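Local coordinates for glycoside hydrolase family 31 (PDB 5I0F), which degrades cycloalternan, a cyclic glucose oligosaccharide, through a covalent intermediate, consistent with a retaining glycosidase mechanism, at residues His53-Thr65 with Ala89-Pro101. Sequence-based numbering, arbitrary orientation.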
ATOM      1  N   HIS A  53      22.317  42.389   4.824  1.00 66.10           N
ATOM      2  CA  HIS A  53      21.455  42.928   3.760  1.00 64.90           C
ATOM      3  C   HIS A  53      19.988  42.551   3.972  1.00 62.98           C
ATOM      4  O   HIS A  53      19.663  41.575   4.659  1.00 61.09           O
ATOM      5  CB  HIS A  53      21.922  42.415   2.402  1.00 64.50           C
ATOM      6  N   GLU A  54      19.102  43.334   3.368  1.00 61.92           N
ATOM      7  CA  GLU A  54      17.671  43.025   3.329  1.00 59.46           C
ATOM      8  C   GLU A  54      17.255  43.095   1.868  1.00 57.03           C
ATOM      9  O   GLU A  54      17.740  43.953   1.128  1.00 60.12           O
ATOM     10  CB  GLU A  54      16.840  43.981   4.206  1.00 61.11           C
ATOM     11  CG  GLU A  54      16.934  45.483   3.881  1.00 65.08           C
ATOM     12  CD  GLU A  54      18.167  46.197   4.457  1.00 69.07           C
ATOM     13  OE1 GLU A  54      19.141  45.526   4.877  1.00 71.39           O
ATOM     14  OE2 GLU A  54      18.168  47.453   4.478  1.00 71.25           O
ATOM     15  N   GLN A  55      16.405  42.172   1.438  1.00 51.69           N
ATOM     16  CA  GLN A  55      15.919  42.172   0.062  1.00 50.20           C
ATOM     17  C   GLN A  55      14.429  41.907   0.031  1.00 45.33           C
ATOM     18  O   GLN A  55      13.922  41.128   0.831  1.00 43.03           O
ATOM     19  CB  GLN A  55      16.655  41.129  -0.784  1.00 51.77           C
ATOM     20  CG  GLN A  55      16.481  41.341  -2.282  1.00 53.47           C
ATOM     21  CD  GLN A  55      17.165  40.280  -3.119  1.00 55.13           C
ATOM     22  OE1 GLN A  55      17.888  39.436  -2.601  1.00 54.92           O
ATOM     23  NE2 GLN A  55      16.922  40.310  -4.426  1.00 56.79           N
ATOM     24  N   VAL A  56      13.755  42.561  -0.915  1.00 43.54           N
ATOM     25  CA  VAL A  56      12.313  42.485  -1.095  1.00 40.71           C
ATOM     26  C   VAL A  56      12.072  41.889  -2.477  1.00 39.01           C
ATOM     27  O   VAL A  56      12.656  42.345  -3.454  1.00 38.55           O
ATOM     28  CB  VAL A  56      11.663  43.887  -1.026  1.00 41.98           C
ATOM     29  CG1 VAL A  56      10.141  43.774  -0.968  1.00 40.40           C
ATOM     30  CG2 VAL A  56      12.219  44.678   0.162  1.00 43.77           C
ATOM     31  N   PHE A  57      11.236  40.860  -2.549  1.00 36.57           N
ATOM     32  CA  PHE A  57      10.861  40.239  -3.812  1.00 36.99           C
ATOM     33  C   PHE A  57       9.395  40.549  -4.113  1.00 36.20           C
ATOM     34  O   PHE A  57       8.541  40.426  -3.233  1.00 34.76           O
ATOM     35  CB  PHE A  57      11.075  38.729  -3.734  1.00 36.88           C
ATOM     36  CG  PHE A  57      12.503  38.328  -3.479  1.00 38.32           C
ATOM     37  CD1 PHE A  57      12.995  38.240  -2.185  1.00 38.73           C
ATOM     38  CD2 PHE A  57      13.352  38.017  -4.536  1.00 40.59           C
ATOM     39  CE1 PHE A  57      14.314  37.875  -1.949  1.00 39.96           C
ATOM     40  CE2 PHE A  57      14.675  37.662  -4.309  1.00 41.52           C
ATOM     41  CZ  PHE A  57      15.155  37.585  -3.011  1.00 41.19           C
ATOM     42  N   ASP A  58       9.117  40.971  -5.340  1.00 37.04           N
ATOM     43  CA  ASP A  58       7.745  41.140  -5.829  1.00 36.80           C
ATOM     44  C   ASP A  58       7.260  39.805  -6.341  1.00 34.42           C
ATOM     45  O   ASP A  58       7.733  39.313  -7.356  1.00 35.53           O
ATOM     46  CB  ASP A  58       7.668  42.152  -6.978  1.00 39.82           C
ATOM     47  CG  ASP A  58       7.783  43.579  -6.509  1.00 43.40           C
ATOM     48  OD1 ASP A  58       7.026  43.983  -5.586  1.00 44.97           O
ATOM     49  OD2 ASP A  58       8.619  44.303  -7.084  1.00 47.26           O
ATOM     50  N   MET A  59       6.300  39.227  -5.645  1.00 32.16           N
ATOM     51  CA  MET A  59       5.795  37.911  -5.991  1.00 30.92           C
ATOM     52  C   MET A  59       4.803  38.014  -7.148  1.00 31.33           C
ATOM     53  O   MET A  59       4.205  39.069  -7.383  1.00 30.84           O
ATOM     54  CB  MET A  59       5.171  37.248  -4.760  1.00 29.75           C
ATOM     55  CG  MET A  59       6.140  37.120  -3.591  1.00 29.22           C
ATOM     56  SD  MET A  59       5.399  36.429  -2.116  1.00 29.15           S
ATOM     57  CE  MET A  59       5.364  34.673  -2.523  1.00 29.89           C
ATOM     58  N   SER A  60       4.664  36.920  -7.885  1.00 31.02           N
ATOM     59  CA  SER A  60       3.783  36.831  -9.040  1.00 32.27           C
ATOM     60  C   SER A  60       2.650  35.842  -8.765  1.00 31.65           C
ATOM     61  O   SER A  60       2.876  34.840  -8.070  1.00 29.22           O
ATOM     62  CB  SER A  60       4.580  36.343 -10.241  1.00 34.99           C
ATOM     63  OG  SER A  60       5.458  37.358 -10.696  1.00 37.37           O
ATOM     64  N   PRO A  61       1.448  36.089  -9.331  1.00 32.23           N
ATOM     65  CA  PRO A  61       0.382  35.127  -9.120  1.00 32.87           C
ATOM     66  C   PRO A  61       0.624  33.879  -9.967  1.00 34.87           C
ATOM     67  O   PRO A  61       1.106  33.971 -11.087  1.00 35.50           O
ATOM     68  CB  PRO A  61      -0.894  35.876  -9.572  1.00 33.67           C
ATOM     69  CG  PRO A  61      -0.466  37.240  -9.985  1.00 33.44           C
ATOM     70  CD  PRO A  61       1.007  37.174 -10.236  1.00 33.95           C
ATOM     71  N   VAL A  62       0.295  32.723  -9.418  1.00 35.67           N
ATOM     72  CA  VAL A  62       0.628  31.472 -10.074  1.00 38.19           C
ATOM     73  C   VAL A  62      -0.526  30.508  -9.886  1.00 39.81           C
ATOM     74  O   VAL A  62      -1.333  30.701  -8.993  1.00 39.51           O
ATOM     75  CB  VAL A  62       1.976  30.946  -9.497  1.00 37.63           C
ATOM     76  CG1 VAL A  62       1.791  30.322  -8.120  1.00 36.27           C
ATOM     77  CG2 VAL A  62       2.675  30.008 -10.462  1.00 40.23           C
ATOM     78  N   ASN A  63      -0.636  29.522 -10.775  1.00 42.59           N
ATOM     79  CA  ASN A  63      -1.464  28.333 -10.527  1.00 44.78           C
ATOM     80  C   ASN A  63      -0.546  27.154 -10.326  1.00 44.56           C
ATOM     81  O   ASN A  63       0.618  27.197 -10.729  1.00 44.53           O
ATOM     82  CB  ASN A  63      -2.399  28.052 -11.694  1.00 47.14           C
ATOM     83  CG  ASN A  63      -3.347  29.196 -11.957  1.00 48.27           C
ATOM     84  OD1 ASN A  63      -3.876  29.801 -11.030  1.00 47.80           O
ATOM     85  ND2 ASN A  63      -3.571  29.498 -13.228  1.00 50.45           N
ATOM     86  N   GLY A  64      -1.061  26.093  -9.710  1.00 45.66           N
ATOM     87  CA  GLY A  64      -0.278  24.865  -9.536  1.00 44.81           C
ATOM     88  C   GLY A  64       0.175  24.311 -10.884  1.00 44.46           C
ATOM     89  O   GLY A  64      -0.512  24.489 -11.885  1.00 44.11           O
ATOM     90  N   THR A  65       1.328  23.645 -10.912  1.00 43.88           N
ATOM     91  CA  THR A  65       1.761  22.932 -12.118  1.00 43.66           C
ATOM     92  C   THR A  65       0.736  21.849 -12.441  1.00 42.13           C
ATOM     93  O   THR A  65       0.014  21.382 -11.555  1.00 40.29           O
ATOM     94  CB  THR A  65       3.142  22.245 -11.985  1.00 43.85           C
ATOM     95  OG1 THR A  65       3.077  21.192 -11.004  1.00 41.81           O
ATOM     96  CG2 THR A  65       4.244  23.251 -11.620  1.00 45.50           C
ATOM     97  N   ALA A  89      -9.857  27.771  -4.927  1.00 65.14           N
ATOM     98  CA  ALA A  89     -10.295  28.932  -4.148  1.00 63.02           C
ATOM     99  C   ALA A  89      -9.110  29.742  -3.613  1.00 60.03           C
ATOM    100  O   ALA A  89      -9.231  30.948  -3.437  1.00 58.58           O
ATOM    101  CB  ALA A  89     -11.196  28.496  -3.000  1.00 64.17           C
ATOM    102  N   ASP A  90      -7.984  29.070  -3.343  1.00 58.67           N
ATOM    103  CA  ASP A  90      -6.742  29.741  -2.918  1.00 56.21           C
ATOM    104  C   ASP A  90      -6.064  30.464  -4.079  1.00 51.48           C
ATOM    105  O   ASP A  90      -6.155  30.055  -5.236  1.00 53.11           O
ATOM    106  CB  ASP A  90      -5.733  28.758  -2.294  1.00 58.05           C
ATOM    107  CG  ASP A  90      -6.090  28.352  -0.864  1.00 60.54           C
ATOM    108  OD1 ASP A  90      -6.718  29.147  -0.123  1.00 61.84           O
ATOM    109  OD2 ASP A  90      -5.710  27.225  -0.473  1.00 62.88           O
ATOM    110  N   ASN A  91      -5.390  31.549  -3.733  1.00 45.68           N
ATOM    111  CA  ASN A  91      -4.699  32.394  -4.677  1.00 41.45           C
ATOM    112  C   ASN A  91      -3.226  32.272  -4.350  1.00 37.30           C
ATOM    113  O   ASN A  91      -2.765  32.797  -3.337  1.00 33.64           O
ATOM    114  CB  ASN A  91      -5.189  33.825  -4.527  1.00 41.87           C
ATOM    115  CG  ASN A  91      -6.698  33.937  -4.693  1.00 42.98           C
ATOM    116  OD1 ASN A  91      -7.420  34.225  -3.734  1.00 42.88           O
ATOM    117  ND2 ASN A  91      -7.180  33.660  -5.902  1.00 44.60           N
ATOM    118  N   GLY A  92      -2.512  31.529  -5.188  1.00 35.20           N
ATOM    119  CA  GLY A  92      -1.091  31.318  -5.022  1.00 33.78           C
ATOM    120  C   GLY A  92      -0.273  32.485  -5.540  1.00 32.33           C
ATOM    121  O   GLY A  92      -0.606  33.084  -6.564  1.00 32.82           O
ATOM    122  N   TRP A  93       0.803  32.786  -4.815  1.00 30.52           N
ATOM    123  CA  TRP A  93       1.813  33.762  -5.211  1.00 29.21           C
ATOM    124  C   TRP A  93       3.177  33.103  -5.075  1.00 29.15           C
ATOM    125  O   TRP A  93       3.359  32.243  -4.210  1.00 28.18           O
ATOM    126  CB  TRP A  93       1.734  34.968  -4.283  1.00 27.92           C
ATOM    127  CG  TRP A  93       0.478  35.747  -4.444  1.00 27.63           C
ATOM    128  CD1 TRP A  93      -0.736  35.506  -3.839  1.00 27.15           C
ATOM    129  CD2 TRP A  93       0.306  36.919  -5.239  1.00 28.19           C
ATOM    130  NE1 TRP A  93      -1.640  36.456  -4.214  1.00 27.32           N
ATOM    131  CE2 TRP A  93      -1.034  37.337  -5.076  1.00 28.18           C
ATOM    132  CE3 TRP A  93       1.159  37.668  -6.066  1.00 28.94           C
ATOM    133  CZ2 TRP A  93      -1.542  38.461  -5.721  1.00 28.70           C
ATOM    134  CZ3 TRP A  93       0.644  38.786  -6.717  1.00 29.68           C
ATOM    135  CH2 TRP A  93      -0.688  39.164  -6.545  1.00 29.55           C
ATOM    136  N   GLN A  94       4.137  33.529  -5.894  1.00 30.02           N
ATOM    137  CA  GLN A  94       5.436  32.871  -5.960  1.00 30.86           C
ATOM    138  C   GLN A  94       6.563  33.827  -6.341  1.00 31.27           C
ATOM    139  O   GLN A  94       6.371  34.770  -7.108  1.00 31.23           O
ATOM    140  CB  GLN A  94       5.373  31.705  -6.954  1.00 32.58           C
ATOM    141  CG  GLN A  94       6.595  30.816  -6.969  1.00 33.97           C
ATOM    142  CD  GLN A  94       6.555  29.796  -8.089  1.00 36.17           C
ATOM    143  OE1 GLN A  94       5.964  28.731  -7.944  1.00 37.15           O
ATOM    144  NE2 GLN A  94       7.192  30.119  -9.213  1.00 37.58           N
ATOM    145  N   THR A  95       7.730  33.574  -5.767  1.00 31.36           N
ATOM    146  CA  THR A  95       8.979  34.168  -6.209  1.00 33.42           C
ATOM    147  C   THR A  95      10.050  33.096  -6.071  1.00 34.13           C
ATOM    148  O   THR A  95       9.765  32.008  -5.583  1.00 33.60           O
ATOM    149  CB  THR A  95       9.327  35.435  -5.382  1.00 33.68           C
ATOM    150  OG1 THR A  95      10.462  36.092  -5.955  1.00 35.49           O
ATOM    151  CG2 THR A  95       9.614  35.109  -3.893  1.00 32.73           C
ATOM    152  N   SER A  96      11.270  33.395  -6.502  1.00 36.39           N
ATOM    153  CA  SER A  96      12.402  32.497  -6.268  1.00 38.11           C
ATOM    154  C   SER A  96      13.721  33.239  -6.077  1.00 39.57           C
ATOM    155  O   SER A  96      13.842  34.428  -6.399  1.00 39.54           O
ATOM    156  CB  SER A  96      12.528  31.457  -7.382  1.00 39.94           C
ATOM    157  OG  SER A  96      12.665  32.086  -8.639  1.00 43.15           O
ATOM    158  N   ILE A  97      14.674  32.521  -5.489  1.00 40.15           N
ATOM    159  CA  ILE A  97      16.050  32.982  -5.323  1.00 43.52           C
ATOM    160  C   ILE A  97      16.892  31.973  -6.100  1.00 44.85           C
ATOM    161  O   ILE A  97      16.946  30.823  -5.698  1.00 44.01           O
ATOM    162  CB  ILE A  97      16.469  33.004  -3.837  1.00 43.12           C
ATOM    163  CG1 ILE A  97      15.519  33.891  -3.024  1.00 42.58           C
ATOM    164  CG2 ILE A  97      17.913  33.491  -3.706  1.00 44.82           C
ATOM    165  CD1 ILE A  97      15.701  33.800  -1.518  1.00 41.26           C
ATOM    166  N   PRO A  98      17.515  32.380  -7.230  1.00 48.30           N
ATOM    167  CA  PRO A  98      18.214  31.407  -8.104  1.00 49.68           C
ATOM    168  C   PRO A  98      19.461  30.709  -7.529  1.00 49.76           C
ATOM    169  O   PRO A  98      19.791  29.596  -7.969  1.00 50.15           O
ATOM    170  CB  PRO A  98      18.596  32.245  -9.335  1.00 52.69           C
ATOM    171  CG  PRO A  98      18.593  33.659  -8.851  1.00 53.29           C
ATOM    172  CD  PRO A  98      17.526  33.738  -7.807  1.00 50.51           C
ATOM    173  N   HIS A  99      20.146  31.351  -6.582  1.00 49.54           N
ATOM    174  CA  HIS A  99      21.362  30.799  -5.961  1.00 49.81           C
ATOM    175  C   HIS A  99      21.405  31.216  -4.505  1.00 46.94           C
ATOM    176  O   HIS A  99      21.870  32.303  -4.176  1.00 48.25           O
ATOM    177  CB  HIS A  99      22.619  31.294  -6.690  1.00 53.78           C
ATOM    178  CG  HIS A  99      22.834  30.650  -8.025  1.00 56.72           C
ATOM    179  ND1 HIS A  99      23.053  29.296  -8.169  1.00 56.79           N
ATOM    180  CD2 HIS A  99      22.859  31.171  -9.276  1.00 59.80           C
ATOM    181  CE1 HIS A  99      23.207  29.009  -9.450  1.00 59.23           C
ATOM    182  NE2 HIS A  99      23.092  30.129 -10.144  1.00 61.17           N
ATOM    183  N   LEU A 100      20.905  30.346  -3.640  1.00 43.86           N
ATOM    184  CA  LEU A 100      20.625  30.720  -2.258  1.00 41.80           C
ATOM    185  C   LEU A 100      21.910  30.976  -1.480  1.00 42.32           C
ATOM    186  O   LEU A 100      22.751  30.088  -1.386  1.00 41.20           O
ATOM    187  CB  LEU A 100      19.831  29.610  -1.572  1.00 39.39           C
ATOM    188  CG  LEU A 100      19.317  29.916  -0.164  1.00 37.83           C
ATOM    189  CD1 LEU A 100      18.243  30.996  -0.190  1.00 37.75           C
ATOM    190  CD2 LEU A 100      18.793  28.629   0.462  1.00 36.87           C
ATOM    191  N   PRO A 101      22.077  32.190  -0.928  1.00 43.58           N
ATOM    192  CA  PRO A 101      23.286  32.427  -0.122  1.00 44.60           C
ATOM    193  C   PRO A 101      23.379  31.483   1.080  1.00 43.22           C
ATOM    194  O   PRO A 101      22.342  31.112   1.651  1.00 41.26           O
ATOM    195  CB  PRO A 101      23.111  33.874   0.353  1.00 46.10           C
ATOM    196  CG  PRO A 101      22.243  34.513  -0.673  1.00 46.16           C
ATOM    197  CD  PRO A 101      21.326  33.434  -1.178  1.00 44.25           C
TER
HETATM  198  O   HOH W   1       9.263  37.123  -8.125  1.00 43.50           O
HETATM  199  O   HOH W   2      -3.515  30.284  -7.420  1.00 36.15           O
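Pro61 lies over one face of the Trp93 indole, its CG 4.2 Å from the centroid of the six-membered ring, a CH-pi contact. Met59 O comes up to the edge of the same indole, near its plane. Trp93 CG sits anti to its carbonyl carbon (chi1 -67°), which turns the indole toward Pro61. Met59 bends at chi3 (78°) and ends with CE 4.0 Å from Trp93 CB, while its CG rests on the CB and CG2 of Thr95. Beside this packing Ser60 and Gln94 form an antiparallel hydrogen-bonded pair: Ser60 N gives a nearly straight bond to Gln94 O (2.9 Å, 172°), and Gln94 N answers with a more bent one to Ser60 O. On the other face of the sheet, Val62 CG1 meets Gln94 CB. Toward Phe57 the strands splay apart, and a water bridges Asp58 O and Thr95 OG1 (2.7 Å from the latter). Phe57 reaches across between the diverging backbones, its side chain crossing those of Thr95 and Ile97 at about a right angle, with CZ 3.7 Å from Ile97 CG1. Broken strand 54-62 thus pairs first with 41-49, whose Met44 packs on Trp93, then through 60-62 with 91-97, linking both within the N-terminal domain's curled antiparallel sheet.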